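Local atomic coordinates of universal stress protein MT1672 (Mycobacterium tuberculosis, PDB entry 1TQ8), a protein that is of unknown function but belongs to the universal stress protein A family, whose members share an alpha/beta fold, many of them nucleotide-binding. Residues A38-A52 against A90-I103. Sequence-based numbering, arbitrary orientation.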
ATOM      1  N   ALA A  38     -10.823  22.563  -2.662  1.00 40.47           N
ATOM      2  CA  ALA A  38     -11.542  23.779  -3.034  1.00 42.33           C
ATOM      3  C   ALA A  38     -10.567  24.779  -3.650  1.00 42.98           C
ATOM      4  O   ALA A  38     -10.867  25.403  -4.674  1.00 43.21           O
ATOM      5  CB  ALA A  38     -12.211  24.386  -1.812  1.00 41.72           C
ATOM      6  N   GLN A  39      -9.399  24.911  -3.024  1.00 42.47           N
ATOM      7  CA  GLN A  39      -8.357  25.820  -3.492  1.00 43.73           C
ATOM      8  C   GLN A  39      -7.914  25.467  -4.899  1.00 42.89           C
ATOM      9  O   GLN A  39      -7.539  26.340  -5.667  1.00 43.59           O
ATOM     10  CB  GLN A  39      -7.151  25.764  -2.550  1.00 46.28           C
ATOM     11  CG  GLN A  39      -6.011  26.732  -2.892  1.00 53.80           C
ATOM     12  CD  GLN A  39      -5.139  26.269  -4.063  1.00 57.65           C
ATOM     13  OE1 GLN A  39      -4.607  25.157  -4.058  1.00 59.90           O
ATOM     14  NE2 GLN A  39      -4.974  27.136  -5.061  1.00 58.15           N
ATOM     15  N   ILE A  40      -7.966  24.185  -5.239  1.00 42.67           N
ATOM     16  CA  ILE A  40      -7.547  23.734  -6.556  1.00 41.05           C
ATOM     17  C   ILE A  40      -8.660  23.881  -7.578  1.00 40.91           C
ATOM     18  O   ILE A  40      -8.408  24.171  -8.743  1.00 39.37           O
ATOM     19  CB  ILE A  40      -7.113  22.248  -6.520  1.00 41.13           C
ATOM     20  CG1 ILE A  40      -5.958  22.078  -5.537  1.00 40.94           C
ATOM     21  CG2 ILE A  40      -6.739  21.769  -7.919  1.00 39.34           C
ATOM     22  CD1 ILE A  40      -5.503  20.658  -5.342  1.00 41.11           C
ATOM     23  N   ALA A  41      -9.895  23.659  -7.148  1.00 41.34           N
ATOM     24  CA  ALA A  41     -11.023  23.759  -8.064  1.00 44.43           C
ATOM     25  C   ALA A  41     -11.283  25.219  -8.423  1.00 45.52           C
ATOM     26  O   ALA A  41     -11.600  25.548  -9.566  1.00 43.82           O
ATOM     27  CB  ALA A  41     -12.256  23.136  -7.438  1.00 43.89           C
ATOM     28  N   GLY A  42     -11.150  26.087  -7.429  1.00 48.28           N
ATOM     29  CA  GLY A  42     -11.350  27.508  -7.651  1.00 52.12           C
ATOM     30  C   GLY A  42     -12.714  27.916  -8.172  1.00 53.31           C
ATOM     31  O   GLY A  42     -13.750  27.536  -7.622  1.00 53.00           O
ATOM     32  N   ALA A  43     -12.713  28.690  -9.250  1.00 54.22           N
ATOM     33  CA  ALA A  43     -13.960  29.172  -9.816  1.00 56.06           C
ATOM     34  C   ALA A  43     -14.227  28.684 -11.225  1.00 56.30           C
ATOM     35  O   ALA A  43     -15.284  28.956 -11.792  1.00 57.26           O
ATOM     36  CB  ALA A  43     -13.975  30.688  -9.783  1.00 56.69           C
ATOM     37  N   ASP A  44     -13.274  27.956 -11.792  1.00 56.35           N
ATOM     38  CA  ASP A  44     -13.443  27.458 -13.145  1.00 55.94           C
ATOM     39  C   ASP A  44     -13.565  25.942 -13.215  1.00 53.85           C
ATOM     40  O   ASP A  44     -13.857  25.382 -14.272  1.00 54.31           O
ATOM     41  CB  ASP A  44     -12.285  27.947 -14.015  1.00 59.34           C
ATOM     42  CG  ASP A  44     -12.129  29.459 -13.969  1.00 63.44           C
ATOM     43  OD1 ASP A  44     -13.140  30.167 -14.196  1.00 64.28           O
ATOM     44  OD2 ASP A  44     -11.002  29.941 -13.707  1.00 65.80           O
ATOM     45  N   ALA A  45     -13.353  25.272 -12.090  1.00 51.40           N
ATOM     46  CA  ALA A  45     -13.451  23.822 -12.079  1.00 48.56           C
ATOM     47  C   ALA A  45     -14.610  23.340 -11.230  1.00 45.41           C
ATOM     48  O   ALA A  45     -15.069  24.033 -10.320  1.00 42.72           O
ATOM     49  CB  ALA A  45     -12.148  23.209 -11.576  1.00 48.92           C
ATOM     50  N   LYS A  46     -15.080  22.141 -11.547  1.00 43.98           N
ATOM     51  CA  LYS A  46     -16.173  21.519 -10.816  1.00 43.89           C
ATOM     52  C   LYS A  46     -15.602  20.719  -9.642  1.00 41.39           C
ATOM     53  O   LYS A  46     -14.623  19.986  -9.794  1.00 41.97           O
ATOM     54  CB  LYS A  46     -16.970  20.600 -11.753  1.00 46.81           C
ATOM     55  CG  LYS A  46     -18.031  19.760 -11.052  1.00 52.98           C
ATOM     56  CD  LYS A  46     -19.133  19.288 -12.006  1.00 55.87           C
ATOM     57  CE  LYS A  46     -18.590  18.504 -13.193  1.00 57.38           C
ATOM     58  NZ  LYS A  46     -19.689  18.053 -14.100  1.00 58.30           N
ATOM     59  N   LEU A  47     -16.209  20.888  -8.472  1.00 38.72           N
ATOM     60  CA  LEU A  47     -15.796  20.193  -7.256  1.00 35.96           C
ATOM     61  C   LEU A  47     -16.908  19.275  -6.763  1.00 35.94           C
ATOM     62  O   LEU A  47     -17.990  19.742  -6.417  1.00 36.85           O
ATOM     63  CB  LEU A  47     -15.473  21.189  -6.140  1.00 33.79           C
ATOM     64  CG  LEU A  47     -15.072  20.535  -4.813  1.00 33.63           C
ATOM     65  CD1 LEU A  47     -13.813  19.704  -5.019  1.00 29.84           C
ATOM     66  CD2 LEU A  47     -14.829  21.592  -3.747  1.00 33.54           C
ATOM     67  N   ILE A  48     -16.650  17.972  -6.729  1.00 35.51           N
ATOM     68  CA  ILE A  48     -17.650  17.030  -6.246  1.00 33.53           C
ATOM     69  C   ILE A  48     -17.200  16.536  -4.890  1.00 31.10           C
ATOM     70  O   ILE A  48     -16.097  16.009  -4.760  1.00 31.90           O
ATOM     71  CB  ILE A  48     -17.789  15.830  -7.186  1.00 35.10           C
ATOM     72  CG1 ILE A  48     -18.211  16.308  -8.568  1.00 36.33           C
ATOM     73  CG2 ILE A  48     -18.817  14.859  -6.640  1.00 35.35           C
ATOM     74  CD1 ILE A  48     -18.286  15.207  -9.600  1.00 39.55           C
ATOM     75  N   ILE A  49     -18.040  16.726  -3.878  1.00 28.29           N
ATOM     76  CA  ILE A  49     -17.706  16.288  -2.529  1.00 26.43           C
ATOM     77  C   ILE A  49     -18.416  14.991  -2.212  1.00 27.79           C
ATOM     78  O   ILE A  49     -19.646  14.926  -2.245  1.00 28.90           O
ATOM     79  CB  ILE A  49     -18.130  17.292  -1.467  1.00 26.41           C
ATOM     80  CG1 ILE A  49     -17.510  18.658  -1.753  1.00 24.35           C
ATOM     81  CG2 ILE A  49     -17.683  16.788  -0.090  1.00 24.94           C
ATOM     82  CD1 ILE A  49     -17.809  19.686  -0.665  1.00 23.93           C
ATOM     83  N   ALA A  50     -17.642  13.965  -1.880  1.00 24.96           N
ATOM     84  CA  ALA A  50     -18.211  12.655  -1.585  1.00 28.46           C
ATOM     85  C   ALA A  50     -17.990  12.193  -0.157  1.00 29.28           C
ATOM     86  O   ALA A  50     -17.010  12.571   0.491  1.00 30.36           O
ATOM     87  CB  ALA A  50     -17.634  11.603  -2.552  1.00 27.20           C
ATOM     88  N   SER A  51     -18.913  11.363   0.319  1.00 27.62           N
ATOM     89  CA  SER A  51     -18.831  10.791   1.655  1.00 28.25           C
ATOM     90  C   SER A  51     -19.452   9.404   1.632  1.00 28.71           C
ATOM     91  O   SER A  51     -20.530   9.201   1.070  1.00 29.09           O
ATOM     92  CB  SER A  51     -19.563  11.661   2.667  1.00 28.80           C
ATOM     93  OG  SER A  51     -19.337  11.189   3.980  1.00 30.68           O
ATOM     94  N   ALA A  52     -18.769   8.447   2.243  1.00 29.50           N
ATOM     95  CA  ALA A  52     -19.260   7.080   2.269  1.00 29.32           C
ATOM     96  C   ALA A  52     -20.395   6.939   3.259  1.00 29.43           C
ATOM     97  O   ALA A  52     -20.321   7.428   4.385  1.00 29.96           O
ATOM     98  CB  ALA A  52     -18.132   6.129   2.635  1.00 26.91           C
ATOM     99  N   ALA A  90     -16.263  24.418   1.335  1.00 47.21           N
ATOM    100  CA  ALA A  90     -15.656  24.510   0.009  1.00 48.53           C
ATOM    101  C   ALA A  90     -15.855  25.924  -0.543  1.00 49.23           C
ATOM    102  O   ALA A  90     -14.909  26.543  -1.040  1.00 48.47           O
ATOM    103  CB  ALA A  90     -16.265  23.476  -0.945  1.00 44.73           C
ATOM    104  N   HIS A  91     -17.082  26.435  -0.453  1.00 50.89           N
ATOM    105  CA  HIS A  91     -17.377  27.784  -0.939  1.00 53.35           C
ATOM    106  C   HIS A  91     -16.472  28.815  -0.253  1.00 51.84           C
ATOM    107  O   HIS A  91     -15.800  29.594  -0.923  1.00 50.19           O
ATOM    108  CB  HIS A  91     -18.857  28.125  -0.709  1.00 54.98           C
ATOM    109  CG  HIS A  91     -19.791  27.450  -1.673  1.00 58.14           C
ATOM    110  ND1 HIS A  91     -21.064  27.045  -1.323  1.00 59.73           N
ATOM    111  CD2 HIS A  91     -19.637  27.110  -2.976  1.00 58.25           C
ATOM    112  CE1 HIS A  91     -21.650  26.483  -2.366  1.00 58.16           C
ATOM    113  NE2 HIS A  91     -20.807  26.510  -3.383  1.00 58.57           N
ATOM    114  N   ASN A  92     -16.426  28.799   1.074  1.00 51.65           N
ATOM    115  CA  ASN A  92     -15.589  29.746   1.795  1.00 53.19           C
ATOM    116  C   ASN A  92     -14.124  29.632   1.426  1.00 53.62           C
ATOM    117  O   ASN A  92     -13.306  30.436   1.862  1.00 56.58           O
ATOM    118  CB  ASN A  92     -15.738  29.565   3.303  1.00 52.49           C
ATOM    119  CG  ASN A  92     -17.168  29.713   3.759  1.00 53.08           C
ATOM    120  OD1 ASN A  92     -17.986  30.324   3.068  1.00 52.63           O
ATOM    121  ND2 ASN A  92     -17.478  29.169   4.932  1.00 51.26           N
ATOM    122  N   ALA A  93     -13.780  28.629   0.631  1.00 54.00           N
ATOM    123  CA  ALA A  93     -12.394  28.457   0.233  1.00 53.47           C
ATOM    124  C   ALA A  93     -12.198  28.881  -1.215  1.00 54.37           C
ATOM    125  O   ALA A  93     -11.151  28.627  -1.808  1.00 55.71           O
ATOM    126  CB  ALA A  93     -11.972  27.016   0.423  1.00 53.80           C
ATOM    127  N   GLY A  94     -13.211  29.521  -1.789  1.00 54.81           N
ATOM    128  CA  GLY A  94     -13.097  29.989  -3.160  1.00 55.94           C
ATOM    129  C   GLY A  94     -13.705  29.105  -4.231  1.00 57.69           C
ATOM    130  O   GLY A  94     -13.774  29.511  -5.395  1.00 59.92           O
ATOM    131  N   ALA A  95     -14.134  27.902  -3.860  1.00 56.23           N
ATOM    132  CA  ALA A  95     -14.742  26.989  -4.816  1.00 54.30           C
ATOM    133  C   ALA A  95     -16.137  27.506  -5.154  1.00 53.87           C
ATOM    134  O   ALA A  95     -16.984  27.630  -4.270  1.00 54.09           O
ATOM    135  CB  ALA A  95     -14.821  25.590  -4.215  1.00 54.82           C
ATOM    136  N   LYS A  96     -16.375  27.805  -6.428  1.00 54.18           N
ATOM    137  CA  LYS A  96     -17.670  28.327  -6.871  1.00 56.08           C
ATOM    138  C   LYS A  96     -18.686  27.251  -7.241  1.00 56.76           C
ATOM    139  O   LYS A  96     -19.853  27.329  -6.859  1.00 57.98           O
ATOM    140  CB  LYS A  96     -17.495  29.242  -8.091  1.00 57.98           C
ATOM    141  CG  LYS A  96     -16.712  30.525  -7.863  1.00 60.49           C
ATOM    142  CD  LYS A  96     -17.549  31.601  -7.185  1.00 63.95           C
ATOM    143  CE  LYS A  96     -16.866  32.971  -7.276  1.00 65.38           C
ATOM    144  NZ  LYS A  96     -16.595  33.387  -8.698  1.00 65.06           N
ATOM    145  N   ASN A  97     -18.239  26.253  -7.998  1.00 55.70           N
ATOM    146  CA  ASN A  97     -19.109  25.177  -8.461  1.00 54.80           C
ATOM    147  C   ASN A  97     -18.912  23.900  -7.647  1.00 53.74           C
ATOM    148  O   ASN A  97     -18.034  23.087  -7.945  1.00 53.43           O
ATOM    149  CB  ASN A  97     -18.816  24.914  -9.934  1.00 56.20           C
ATOM    150  CG  ASN A  97     -18.289  26.152 -10.639  1.00 58.57           C
ATOM    151  OD1 ASN A  97     -18.897  27.219 -10.571  1.00 59.98           O
ATOM    152  ND2 ASN A  97     -17.152  26.019 -11.314  1.00 59.25           N
ATOM    153  N   VAL A  98     -19.757  23.716  -6.641  1.00 50.75           N
ATOM    154  CA  VAL A  98     -19.655  22.568  -5.760  1.00 47.38           C
ATOM    155  C   VAL A  98     -20.935  21.760  -5.640  1.00 45.97           C
ATOM    156  O   VAL A  98     -22.020  22.320  -5.523  1.00 45.15           O
ATOM    157  CB  VAL A  98     -19.245  23.032  -4.346  1.00 46.74           C
ATOM    158  CG1 VAL A  98     -19.063  21.837  -3.427  1.00 45.58           C
ATOM    159  CG2 VAL A  98     -17.958  23.853  -4.424  1.00 47.03           C
ATOM    160  N   GLU A  99     -20.809  20.439  -5.684  1.00 44.93           N
ATOM    161  CA  GLU A  99     -21.964  19.571  -5.514  1.00 44.85           C
ATOM    162  C   GLU A  99     -21.574  18.434  -4.578  1.00 42.82           C
ATOM    163  O   GLU A  99     -20.401  18.069  -4.471  1.00 41.26           O
ATOM    164  CB  GLU A  99     -22.473  19.047  -6.863  1.00 46.86           C
ATOM    165  CG  GLU A  99     -21.496  18.223  -7.665  1.00 52.12           C
ATOM    166  CD  GLU A  99     -21.969  17.993  -9.103  1.00 55.31           C
ATOM    167  OE1 GLU A  99     -21.638  18.819  -9.988  1.00 57.46           O
ATOM    168  OE2 GLU A  99     -22.681  16.991  -9.347  1.00 53.88           O
ATOM    169  N   GLU A 100     -22.563  17.904  -3.876  1.00 42.12           N
ATOM    170  CA  GLU A 100     -22.341  16.832  -2.922  1.00 40.16           C
ATOM    171  C   GLU A 100     -22.770  15.512  -3.524  1.00 38.64           C
ATOM    172  O   GLU A 100     -23.544  15.480  -4.478  1.00 39.16           O
ATOM    173  CB  GLU A 100     -23.144  17.090  -1.662  1.00 40.61           C
ATOM    174  CG  GLU A 100     -24.617  16.882  -1.879  1.00 43.32           C
ATOM    175  CD  GLU A 100     -25.419  17.294  -0.692  1.00 45.20           C
ATOM    176  OE1 GLU A 100     -26.540  16.768  -0.539  1.00 50.68           O
ATOM    177  OE2 GLU A 100     -24.933  18.151   0.082  1.00 46.03           O
ATOM    178  N   ARG A 101     -22.298  14.423  -2.929  1.00 37.52           N
ATOM    179  CA  ARG A 101     -22.602  13.095  -3.435  1.00 34.89           C
ATOM    180  C   ARG A 101     -22.360  12.037  -2.365  1.00 34.02           C
ATOM    181  O   ARG A 101     -21.287  11.993  -1.767  1.00 35.16           O
ATOM    182  CB  ARG A 101     -21.664  12.811  -4.601  1.00 38.25           C
ATOM    183  CG  ARG A 101     -22.132  11.822  -5.617  1.00 39.06           C
ATOM    184  CD  ARG A 101     -22.556  12.583  -6.843  1.00 39.65           C
ATOM    185  NE  ARG A 101     -22.389  11.803  -8.055  1.00 43.57           N
ATOM    186  CZ  ARG A 101     -22.504  12.311  -9.275  1.00 46.55           C
ATOM    187  NH1 ARG A 101     -22.785  13.600  -9.426  1.00 44.99           N
ATOM    188  NH2 ARG A 101     -22.339  11.534 -10.342  1.00 48.01           N
ATOM    189  N   PRO A 102     -23.367  11.203  -2.071  1.00 33.50           N
ATOM    190  CA  PRO A 102     -23.165  10.157  -1.066  1.00 30.74           C
ATOM    191  C   PRO A 102     -22.569   8.968  -1.840  1.00 30.58           C
ATOM    192  O   PRO A 102     -22.920   8.743  -3.007  1.00 27.89           O
ATOM    193  CB  PRO A 102     -24.582   9.847  -0.585  1.00 30.41           C
ATOM    194  CG  PRO A 102     -25.346  11.068  -0.909  1.00 31.82           C
ATOM    195  CD  PRO A 102     -24.805  11.449  -2.255  1.00 30.68           C
ATOM    196  N   ILE A 103     -21.658   8.234  -1.202  1.00 29.14           N
ATOM    197  CA  ILE A 103     -21.016   7.059  -1.799  1.00 29.30           C
ATOM    198  C   ILE A 103     -21.606   5.846  -1.097  1.00 29.32           C
ATOM    199  O   ILE A 103     -21.652   5.773   0.130  1.00 30.52           O
ATOM    200  CB  ILE A 103     -19.491   7.076  -1.582  1.00 31.01           C
ATOM    201  CG1 ILE A 103     -18.826   7.992  -2.608  1.00 30.16           C
ATOM    202  CG2 ILE A 103     -18.926   5.680  -1.679  1.00 28.81           C
ATOM    203  CD1 ILE A 103     -18.795   7.432  -3.989  1.00 28.62           C
TER
HETATM  204  O   HOH W   1     -15.288  25.344  -8.069  1.00 54.64           O
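Leu-47 sets CG anti to its own nitrogen (chi1 178°) and Val-98 sets CG2 anti to its carbonyl carbon, and the two side chains lie side by side, pointing the same way, Leu-47 CD2 lying 3.9 Å from Val-98 CG2. Leu-47 CD2 also reaches Ala-90 CB at 3.7 Å and touches Ala-95 CB. One step along, Ile-49 slants across Val-98, laying CD1 against CG1 and also touching Ala-90. This is the face covered by helix 79-91, where Ala-86 continues the layer over Ile-49. Beneath the side chains, strands 46-52 and 97-103 pair in parallel, Leu-47, Ile-49 and Ser-51 each giving and taking a backbone hydrogen bond; the bond from Arg-101 N to Ile-49 O is weak, bent to 122° at the hydrogen. Within the chain, strand 97-103 is an edge strand of the parallel sheet, and helix 79-91 leads into it, as in the alpha/beta fold of universal stress proteins. On the opposite face, Glu-99 swings CG between its nitrogen and carbonyl carbon (chi1 61°), which rests CG against Ile-48 CG1 at 3.9 Å and brings OE1 to Lys-46 CD at 3.3 Å. The lysine's amine instead forms a salt bridge with Glu-118, which also holds Arg-101, itself paired through NH1 with Glu-99 OE2. At the loop end, Asn-97 ND2 donates to Ala-45 O at 3.0 Å, coming from above the carbonyl plane. A water spans this end, donating to Gly-42 O and Ala-45 O and accepting from Asn-97 N. Gly-42 O also takes Lys-96 N at 2.9 Å, just past the Schellman motif at Gly-94 that ends helix 79-91, while Ala-38 CB packs on Ala-93 CB at 3.5 Å.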